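Carbohydrate deacetylase (Enterococcus faecalis, PDB 2I5I) probably catalyses the deacetylation of acetylated carbohydrates, a step in oligosaccharide breakdown, with magnesium as its cofactor. Local coordinates at residues N108-Q113 and H131-K136; K139-A144 and L168-D173. All blocks are in the same frame, centred on the assembly; numbering follows the deposited sequence.

In the fold
Interactions 1 and 2 sit side by side, with centres about 12 Å apart, and helix 138-151 joins them. Residues 131-136 form the loop that leads into this helix, and residues 139-144 are its first turns, so one contact follows the other along the chain. Interaction 1 is the deeper, about 11 Å from the chain centre, and lies beside the predicted magnesium ligand His130; interaction 2, about 17 Å out, is away from that site and reaches a partly exposed leucine. Both meet through apolar atoms: an indole edge against a valine in the first, one leucine's two methyls, against a second leucine and a tyrosine, in the second. Val143 packs on Trp110 and Ala144 on His134, so the two contacts touch directly.

Interaction 1: N108-Q113 and H131-K136; sequences NEWDAQ and HNVHGK
Trp110 on helix 103-117 and His134 in the loop after strand 127-129 are the closest backbone points of the two segments, their CA atoms 10.6 Å apart, so the indole has to bridge the distance. The setting is the curled parallel beta/alpha fold of the YdjC deacetylases, where a helix beside the sheet meets the turn following a strand.

With chi1 at -79°, CG of Trp110 lies opposite its carbonyl carbon, and the six-membered ring extends to the loop. Its CZ2 touches CG2 of Val133 at 3.7 Å; the methyl arrives at the ring edge, close to the ring plane. Val133 sends that methyl out from between its own backbone N and carbonyl carbon, while CG1 is the branch opposite the carbonyl. One corner further round, Trp110 CH2 meets His134 CA at 4.2 Å, an oblique approach. The histidine ring itself leads off, with ND1 bonded to Ser129 OG and NE2 to Arg156 O. Both ring nitrogens thus have partners, which should fix its rotation.

Val133 is about 6 Å, side chain to side chain, from His130, a predicted magnesium ligand, so the indole packs against the loop just after this predicted ligand. Val143 and Leu147 of helix 138-151 also pack on Trp110, and its NE1 makes a weak hydrogen bond to Thr66 O. At the pyrrole end, Gln113 brings its amide in plane to the indole edge. That amide is held at both ends: OE1 pairs with Thr66 N, and NE2 gives a nearly straight bond (173°) to OE2 of Glu109 one helical turn back, 2.8 Å long, in the amide plane and on the carboxylate's anti lone pair.

Interaction 2: K139-A144 and L168-D173; sequences KLLGVA and LELYQD
Leu141 reaches out from helix 138-151 and overlaps two neighbours in the loop at 168-173, one with each branch of its fork. CD2 meets CD1 of Leu170 at 3.8 Å, methyl to methyl, on side chains that run at a slant to each other. CD1 goes to the phenol end of Tyr171, 3.8 Å from OH, and also lies 4.2 Å from the ring carbon CE1 of Tyr171. The two side chains cross at about a right angle there, and the methyl comes in obliquely to the ring. What puts the fork in place is the first torsion of Leu141: at -175° it sets CG opposite the backbone N, and both methyls reach the 168-173 loop.

The tyrosine hydroxyl is the polar atom in this apolar setting, and the leucine methyl offers it no hydrogen bond. Its partners are Arg156 O and Ala158 N; the carbonyl can only accept and the amide only donate, so OH probably serves in both roles, which should hold the ring end still beside Leu141. Leu145, next along the same helix face, packs against both Leu170 and Tyr171.

The loop keeps its own shape through a turn in which Tyr171 N bonds to Leu168 O at 3.0 Å. At its outer side Gln172 NE2 reaches back to Glu169 O, 3.2 Å away; the bond is bent (143°) and tilted from the amide plane. Arg149 of the helix adds a polar clamp, bonding Leu170 O through NH2 and forming a salt bridge with Asp173 through NE. Strand 127-129, helix 138-151 and strand 179-181 follow one another as in a parallel beta/alpha fold, and here the long connection to strand 179-181 folds back on the helix.

Interaction 1: N108-Q113 and H131-K136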
ATOM      1  N   ASN A 108      24.259 -27.307   8.907  1.00 21.18           N
ATOM      2  CA  ASN A 108      22.828 -27.578   8.904  1.00 18.60           C
ATOM      3  C   ASN A 108      22.046 -26.403   9.486  1.00 22.84           C
ATOM      4  O   ASN A 108      21.012 -25.992   8.967  1.00 21.21           O
ATOM      5  CB  ASN A 108      22.498 -28.850   9.682  1.00 25.87           C
ATOM      6  CG  ASN A 108      23.100 -30.078   9.011  1.00 40.68           C
ATOM      7  OD1 ASN A 108      23.216 -30.098   7.779  1.00 36.24           O
ATOM      8  ND2 ASN A 108      23.480 -31.083   9.788  1.00 43.88           N
ATOM      9  N   GLU A 109      22.568 -25.898  10.601  1.00 20.28           N
ATOM     10  CA  GLU A 109      21.868 -24.778  11.243  1.00 23.87           C
ATOM     11  C   GLU A 109      21.898 -23.540  10.353  1.00 27.85           C
ATOM     12  O   GLU A 109      20.873 -22.865  10.180  1.00 21.76           O
ATOM     13  CB  GLU A 109      22.479 -24.489  12.617  1.00 22.68           C
ATOM     14  CG  GLU A 109      22.000 -23.181  13.239  1.00 26.16           C
ATOM     15  CD  GLU A 109      20.518 -23.137  13.528  1.00 25.73           C
ATOM     16  OE1 GLU A 109      19.890 -24.209  13.647  1.00 21.44           O
ATOM     17  OE2 GLU A 109      19.976 -22.013  13.689  1.00 22.86           O
ATOM     18  N   TRP A 110      23.058 -23.216   9.774  1.00 17.32           N
ATOM     19  CA  TRP A 110      23.095 -22.021   8.914  1.00 20.41           C
ATOM     20  C   TRP A 110      22.239 -22.213   7.680  1.00 22.47           C
ATOM     21  O   TRP A 110      21.563 -21.298   7.191  1.00 20.15           O
ATOM     22  CB  TRP A 110      24.553 -21.678   8.604  1.00 22.27           C
ATOM     23  CG  TRP A 110      25.241 -20.962   9.731  1.00 19.03           C
ATOM     24  CD1 TRP A 110      24.722 -20.540  10.926  1.00 22.68           C
ATOM     25  CD2 TRP A 110      26.623 -20.578   9.740  1.00 21.93           C
ATOM     26  NE1 TRP A 110      25.707 -19.922  11.664  1.00 19.43           N
ATOM     27  CE2 TRP A 110      26.886 -19.929  10.968  1.00 18.94           C
ATOM     28  CE3 TRP A 110      27.661 -20.728   8.826  1.00 20.57           C
ATOM     29  CZ2 TRP A 110      28.155 -19.439  11.275  1.00 23.29           C
ATOM     30  CZ3 TRP A 110      28.919 -20.239   9.141  1.00 25.10           C
ATOM     31  CH2 TRP A 110      29.171 -19.599  10.357  1.00 24.61           C
ATOM     32  N   ASP A 111      22.221 -23.436   7.136  1.00 21.03           N
ATOM     33  CA  ASP A 111      21.340 -23.724   6.009  1.00 19.94           C
ATOM     34  C   ASP A 111      19.898 -23.462   6.434  1.00 21.76           C
ATOM     35  O   ASP A 111      19.099 -22.843   5.730  1.00 25.17           O
ATOM     36  CB  ASP A 111      21.550 -25.165   5.573  1.00 22.41           C
ATOM     37  CG  ASP A 111      20.624 -25.671   4.487  1.00 27.57           C
ATOM     38  OD1 ASP A 111      20.766 -25.253   3.310  1.00 25.99           O
ATOM     39  OD2 ASP A 111      19.749 -26.499   4.796  1.00 31.07           O
ATOM     40  N   ALA A 112      19.538 -23.937   7.611  1.00 20.30           N
ATOM     41  CA  ALA A 112      18.220 -23.694   8.190  1.00 24.25           C
ATOM     42  C   ALA A 112      17.944 -22.198   8.342  1.00 24.96           C
ATOM     43  O   ALA A 112      16.818 -21.747   8.130  1.00 22.03           O
ATOM     44  CB  ALA A 112      18.147 -24.392   9.536  1.00 21.56           C
ATOM     45  N   GLN A 113      18.965 -21.421   8.702  1.00 23.15           N
ATOM     46  CA  GLN A 113      18.765 -19.985   8.889  1.00 18.18           C
ATOM     47  C   GLN A 113      18.479 -19.304   7.569  1.00 21.95           C
ATOM     48  O   GLN A 113      17.762 -18.315   7.449  1.00 22.04           O
ATOM     49  CB  GLN A 113      19.988 -19.349   9.567  1.00 20.13           C
ATOM     50  CG  GLN A 113      19.961 -19.616  11.076  1.00 19.28           C
ATOM     51  CD  GLN A 113      21.214 -19.147  11.790  1.00 18.52           C
ATOM     52  OE1 GLN A 113      21.861 -18.146  11.460  1.00 21.16           O
ATOM     53  NE2 GLN A 113      21.598 -19.875  12.838  1.00 18.69           N
ATOM     54  N   HIS A 131      28.663 -11.259  15.070  1.00 23.40           N
ATOM     55  CA  HIS A 131      29.941 -11.433  15.745  1.00 21.08           C
ATOM     56  C   HIS A 131      31.036 -11.897  14.786  1.00 25.75           C
ATOM     57  O   HIS A 131      32.058 -12.412  15.258  1.00 26.45           O
ATOM     58  CB  HIS A 131      29.796 -12.448  16.884  1.00 25.48           C
ATOM     59  CG  HIS A 131      28.963 -11.906  18.019  1.00 29.44           C
ATOM     60  ND1 HIS A 131      28.570 -12.682  19.082  1.00 31.19           N
ATOM     61  CD2 HIS A 131      28.445 -10.672  18.246  1.00 34.09           C
ATOM     62  CE1 HIS A 131      27.851 -11.953  19.917  1.00 31.15           C
ATOM     63  NE2 HIS A 131      27.756 -10.716  19.442  1.00 31.04           N
ATOM     64  N   ASN A 132      30.802 -11.723  13.488  1.00 23.98           N
ATOM     65  CA  ASN A 132      31.738 -12.176  12.460  1.00 24.57           C
ATOM     66  C   ASN A 132      32.233 -13.596  12.715  1.00 22.71           C
ATOM     67  O   ASN A 132      33.438 -13.850  12.545  1.00 25.50           O
ATOM     68  CB  ASN A 132      32.953 -11.251  12.348  1.00 23.07           C
ATOM     69  CG  ASN A 132      33.614 -11.342  10.983  1.00 20.25           C
ATOM     70  OD1 ASN A 132      32.951 -11.584   9.978  1.00 23.44           O
ATOM     71  ND2 ASN A 132      34.925 -11.144  10.958  1.00 25.90           N
ATOM     72  N   VAL A 133      31.347 -14.508  13.111  1.00 21.59           N
ATOM     73  CA  VAL A 133      31.768 -15.871  13.417  1.00 23.73           C
ATOM     74  C   VAL A 133      32.239 -16.697  12.220  1.00 26.85           C
ATOM     75  O   VAL A 133      32.993 -17.659  12.463  1.00 30.73           O
ATOM     76  CB  VAL A 133      30.649 -16.636  14.175  1.00 22.29           C
ATOM     77  CG1 VAL A 133      30.514 -16.025  15.577  1.00 23.35           C
ATOM     78  CG2 VAL A 133      29.331 -16.655  13.434  1.00 24.99           C
ATOM     79  N   HIS A 134      31.923 -16.501  10.972  1.00 27.94           N
ATOM     80  CA  HIS A 134      32.356 -16.993   9.690  1.00 23.66           C
ATOM     81  C   HIS A 134      33.787 -16.552   9.389  1.00 26.11           C
ATOM     82  O   HIS A 134      34.384 -17.064   8.439  1.00 29.32           O
ATOM     83  CB  HIS A 134      31.454 -16.563   8.545  1.00 22.90           C
ATOM     84  CG  HIS A 134      31.595 -15.309   7.786  1.00 21.25           C
ATOM     85  ND1 HIS A 134      31.175 -14.078   8.237  1.00 24.14           N
ATOM     86  CD2 HIS A 134      32.084 -15.057   6.537  1.00 23.33           C
ATOM     87  CE1 HIS A 134      31.413 -13.145   7.338  1.00 25.88           C
ATOM     88  NE2 HIS A 134      31.969 -13.711   6.279  1.00 21.03           N
ATOM     89  N   GLY A 135      34.316 -15.628  10.184  1.00 21.97           N
ATOM     90  CA  GLY A 135      35.705 -15.227  10.052  1.00 20.12           C
ATOM     91  C   GLY A 135      36.505 -15.553  11.295  1.00 24.54           C
ATOM     92  O   GLY A 135      37.630 -15.097  11.493  1.00 27.88           O
ATOM     93  N   LYS A 136      35.948 -16.368  12.182  1.00 29.70           N
ATOM     94  CA  LYS A 136      36.650 -16.684  13.424  1.00 31.68           C
ATOM     95  C   LYS A 136      37.853 -17.604  13.175  1.00 33.30           C
ATOM     96  O   LYS A 136      38.858 -17.526  13.884  1.00 30.63           O
ATOM     97  CB  LYS A 136      35.705 -17.367  14.404  1.00 27.73           C
ATOM     98  CG  LYS A 136      36.321 -17.798  15.728  1.00 31.95           C
ATOM     99  CD  LYS A 136      37.154 -16.699  16.353  1.00 38.81           C
ATOM    100  CE  LYS A 136      36.947 -16.595  17.859  1.00 41.60           C
ATOM    101  NZ  LYS A 136      37.499 -15.280  18.333  1.00 49.60           N
TER

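Interaction 2: K139-A144 and L168-D173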
ATOM      1  N   LYS A 139      37.764 -22.861   9.121  1.00 26.91           N
ATOM      2  CA  LYS A 139      36.831 -23.960   9.095  1.00 26.66           C
ATOM      3  C   LYS A 139      35.390 -23.444   9.095  1.00 30.34           C
ATOM      4  O   LYS A 139      34.536 -23.920   8.359  1.00 24.62           O
ATOM      5  CB  LYS A 139      36.977 -24.863  10.317  1.00 33.27           C
ATOM      6  CG  LYS A 139      38.246 -25.684  10.400  1.00 40.66           C
ATOM      7  CD  LYS A 139      38.722 -25.771  11.843  1.00 36.10           C
ATOM      8  N   LEU A 140      35.148 -22.476   9.981  1.00 30.33           N
ATOM      9  CA  LEU A 140      33.844 -21.805  10.009  1.00 28.25           C
ATOM     10  C   LEU A 140      33.619 -21.057   8.701  1.00 24.64           C
ATOM     11  O   LEU A 140      32.595 -21.231   8.043  1.00 23.09           O
ATOM     12  CB  LEU A 140      33.755 -20.901  11.237  1.00 22.68           C
ATOM     13  CG  LEU A 140      33.495 -21.632  12.566  1.00 30.19           C
ATOM     14  CD1 LEU A 140      33.679 -20.728  13.777  1.00 29.14           C
ATOM     15  CD2 LEU A 140      32.097 -22.225  12.590  1.00 24.34           C
ATOM     16  N   LEU A 141      34.564 -20.224   8.289  1.00 22.83           N
ATOM     17  CA  LEU A 141      34.574 -19.633   6.962  1.00 21.99           C
ATOM     18  C   LEU A 141      34.236 -20.607   5.848  1.00 23.66           C
ATOM     19  O   LEU A 141      33.444 -20.359   4.940  1.00 22.93           O
ATOM     20  CB  LEU A 141      35.985 -19.092   6.646  1.00 23.17           C
ATOM     21  CG  LEU A 141      36.128 -18.340   5.327  1.00 29.79           C
ATOM     22  CD1 LEU A 141      35.020 -17.304   5.169  1.00 24.55           C
ATOM     23  CD2 LEU A 141      37.498 -17.677   5.238  1.00 26.52           C
ATOM     24  N   GLY A 142      34.906 -21.760   5.892  1.00 27.80           N
ATOM     25  CA  GLY A 142      34.668 -22.818   4.929  1.00 25.63           C
ATOM     26  C   GLY A 142      33.204 -23.210   4.847  1.00 26.53           C
ATOM     27  O   GLY A 142      32.718 -23.519   3.767  1.00 25.24           O
ATOM     28  N   VAL A 143      32.514 -23.198   5.988  1.00 24.16           N
ATOM     29  CA  VAL A 143      31.115 -23.584   6.031  1.00 24.77           C
ATOM     30  C   VAL A 143      30.252 -22.483   5.404  1.00 21.01           C
ATOM     31  O   VAL A 143      29.314 -22.856   4.693  1.00 24.43           O
ATOM     32  CB  VAL A 143      30.645 -23.851   7.463  1.00 23.30           C
ATOM     33  CG1 VAL A 143      29.131 -24.038   7.514  1.00 28.63           C
ATOM     34  CG2 VAL A 143      31.317 -25.097   8.033  1.00 31.22           C
ATOM     35  N   ALA A 144      30.617 -21.238   5.698  1.00 20.45           N
ATOM     36  CA  ALA A 144      29.941 -20.108   5.073  1.00 22.93           C
ATOM     37  C   ALA A 144      30.114 -20.147   3.559  1.00 27.44           C
ATOM     38  O   ALA A 144      29.156 -19.920   2.822  1.00 22.27           O
ATOM     39  CB  ALA A 144      30.417 -18.777   5.628  1.00 18.77           C
ATOM     40  N   LEU A 168      40.836 -14.672   2.105  1.00 28.63           N
ATOM     41  CA  LEU A 168      40.204 -14.335   0.835  1.00 31.45           C
ATOM     42  C   LEU A 168      40.660 -15.236  -0.284  1.00 38.60           C
ATOM     43  O   LEU A 168      39.970 -15.424  -1.294  1.00 32.61           O
ATOM     44  CB  LEU A 168      40.460 -12.859   0.501  1.00 30.03           C
ATOM     45  CG  LEU A 168      39.183 -12.023   0.790  1.00 45.03           C
ATOM     46  CD1 LEU A 168      39.115 -11.751   2.282  1.00 36.46           C
ATOM     47  CD2 LEU A 168      39.150 -10.751  -0.035  1.00 66.89           C
ATOM     48  N   GLU A 169      41.821 -15.876  -0.112  1.00 31.52           N
ATOM     49  CA  GLU A 169      42.207 -16.779  -1.218  1.00 34.31           C
ATOM     50  C   GLU A 169      41.244 -17.958  -1.321  1.00 30.41           C
ATOM     51  O   GLU A 169      41.241 -18.702  -2.307  1.00 28.85           O
ATOM     52  CB  GLU A 169      43.646 -17.235  -1.118  1.00 35.43           C
ATOM     53  CG  GLU A 169      44.259 -17.658   0.196  1.00 39.84           C
ATOM     54  CD  GLU A 169      45.763 -17.510   0.147  1.00 48.00           C
ATOM     55  OE1 GLU A 169      46.239 -16.441  -0.287  1.00 49.56           O
ATOM     56  OE2 GLU A 169      46.473 -18.461   0.544  1.00 54.71           O
ATOM     57  N   LEU A 170      40.432 -18.203  -0.303  1.00 25.61           N
ATOM     58  CA  LEU A 170      39.492 -19.288  -0.285  1.00 24.00           C
ATOM     59  C   LEU A 170      38.162 -18.972  -0.953  1.00 24.80           C
ATOM     60  O   LEU A 170      37.385 -19.899  -1.175  1.00 24.25           O
ATOM     61  CB  LEU A 170      39.139 -19.712   1.151  1.00 28.00           C
ATOM     62  CG  LEU A 170      40.344 -19.737   2.108  1.00 44.59           C
ATOM     63  CD1 LEU A 170      39.897 -20.086   3.513  1.00 33.20           C
ATOM     64  CD2 LEU A 170      41.399 -20.692   1.565  1.00 44.59           C
ATOM     65  N   TYR A 171      37.931 -17.688  -1.221  1.00 26.76           N
ATOM     66  CA  TYR A 171      36.613 -17.316  -1.741  1.00 24.27           C
ATOM     67  C   TYR A 171      36.388 -17.793  -3.170  1.00 25.51           C
ATOM     68  O   TYR A 171      35.354 -18.383  -3.475  1.00 29.14           O
ATOM     69  CB  TYR A 171      36.432 -15.786  -1.679  1.00 24.13           C
ATOM     70  CG  TYR A 171      35.986 -15.275  -0.317  1.00 26.26           C
ATOM     71  CD1 TYR A 171      36.801 -15.413   0.794  1.00 27.06           C
ATOM     72  CD2 TYR A 171      34.742 -14.667  -0.171  1.00 27.58           C
ATOM     73  CE1 TYR A 171      36.401 -14.955   2.037  1.00 30.45           C
ATOM     74  CE2 TYR A 171      34.323 -14.199   1.068  1.00 24.76           C
ATOM     75  CZ  TYR A 171      35.157 -14.348   2.153  1.00 24.93           C
ATOM     76  OH  TYR A 171      34.787 -13.903   3.393  1.00 25.60           O
ATOM     77  N   GLN A 172      37.345 -17.505  -4.049  1.00 33.02           N
ATOM     78  CA  GLN A 172      37.317 -18.003  -5.429  1.00 31.88           C
ATOM     79  C   GLN A 172      36.083 -17.561  -6.198  1.00 29.16           C
ATOM     80  O   GLN A 172      36.045 -16.386  -6.586  1.00 31.46           O
ATOM     81  CB  GLN A 172      37.479 -19.532  -5.371  1.00 31.90           C
ATOM     82  CG  GLN A 172      38.922 -19.862  -5.010  1.00 33.76           C
ATOM     83  CD  GLN A 172      39.184 -21.250  -4.485  1.00 40.82           C
ATOM     84  OE1 GLN A 172      38.445 -22.210  -4.665  1.00 44.40           O
ATOM     85  NE2 GLN A 172      40.323 -21.359  -3.794  1.00 45.76           N
ATOM     86  N   ASP A 173      35.138 -18.451  -6.430  1.00 28.72           N
ATOM     87  CA  ASP A 173      33.909 -18.176  -7.143  1.00 31.35           C
ATOM     88  C   ASP A 173      32.917 -17.350  -6.314  1.00 30.10           C
ATOM     89  O   ASP A 173      32.023 -16.722  -6.898  1.00 28.87           O
ATOM     90  CB  ASP A 173      33.227 -19.475  -7.564  1.00 32.75           C
ATOM     91  CG  ASP A 173      32.983 -20.461  -6.441  1.00 38.01           C
ATOM     92  OD1 ASP A 173      33.648 -20.413  -5.393  1.00 30.93           O
ATOM     93  OD2 ASP A 173      32.099 -21.333  -6.605  1.00 35.69           O
TER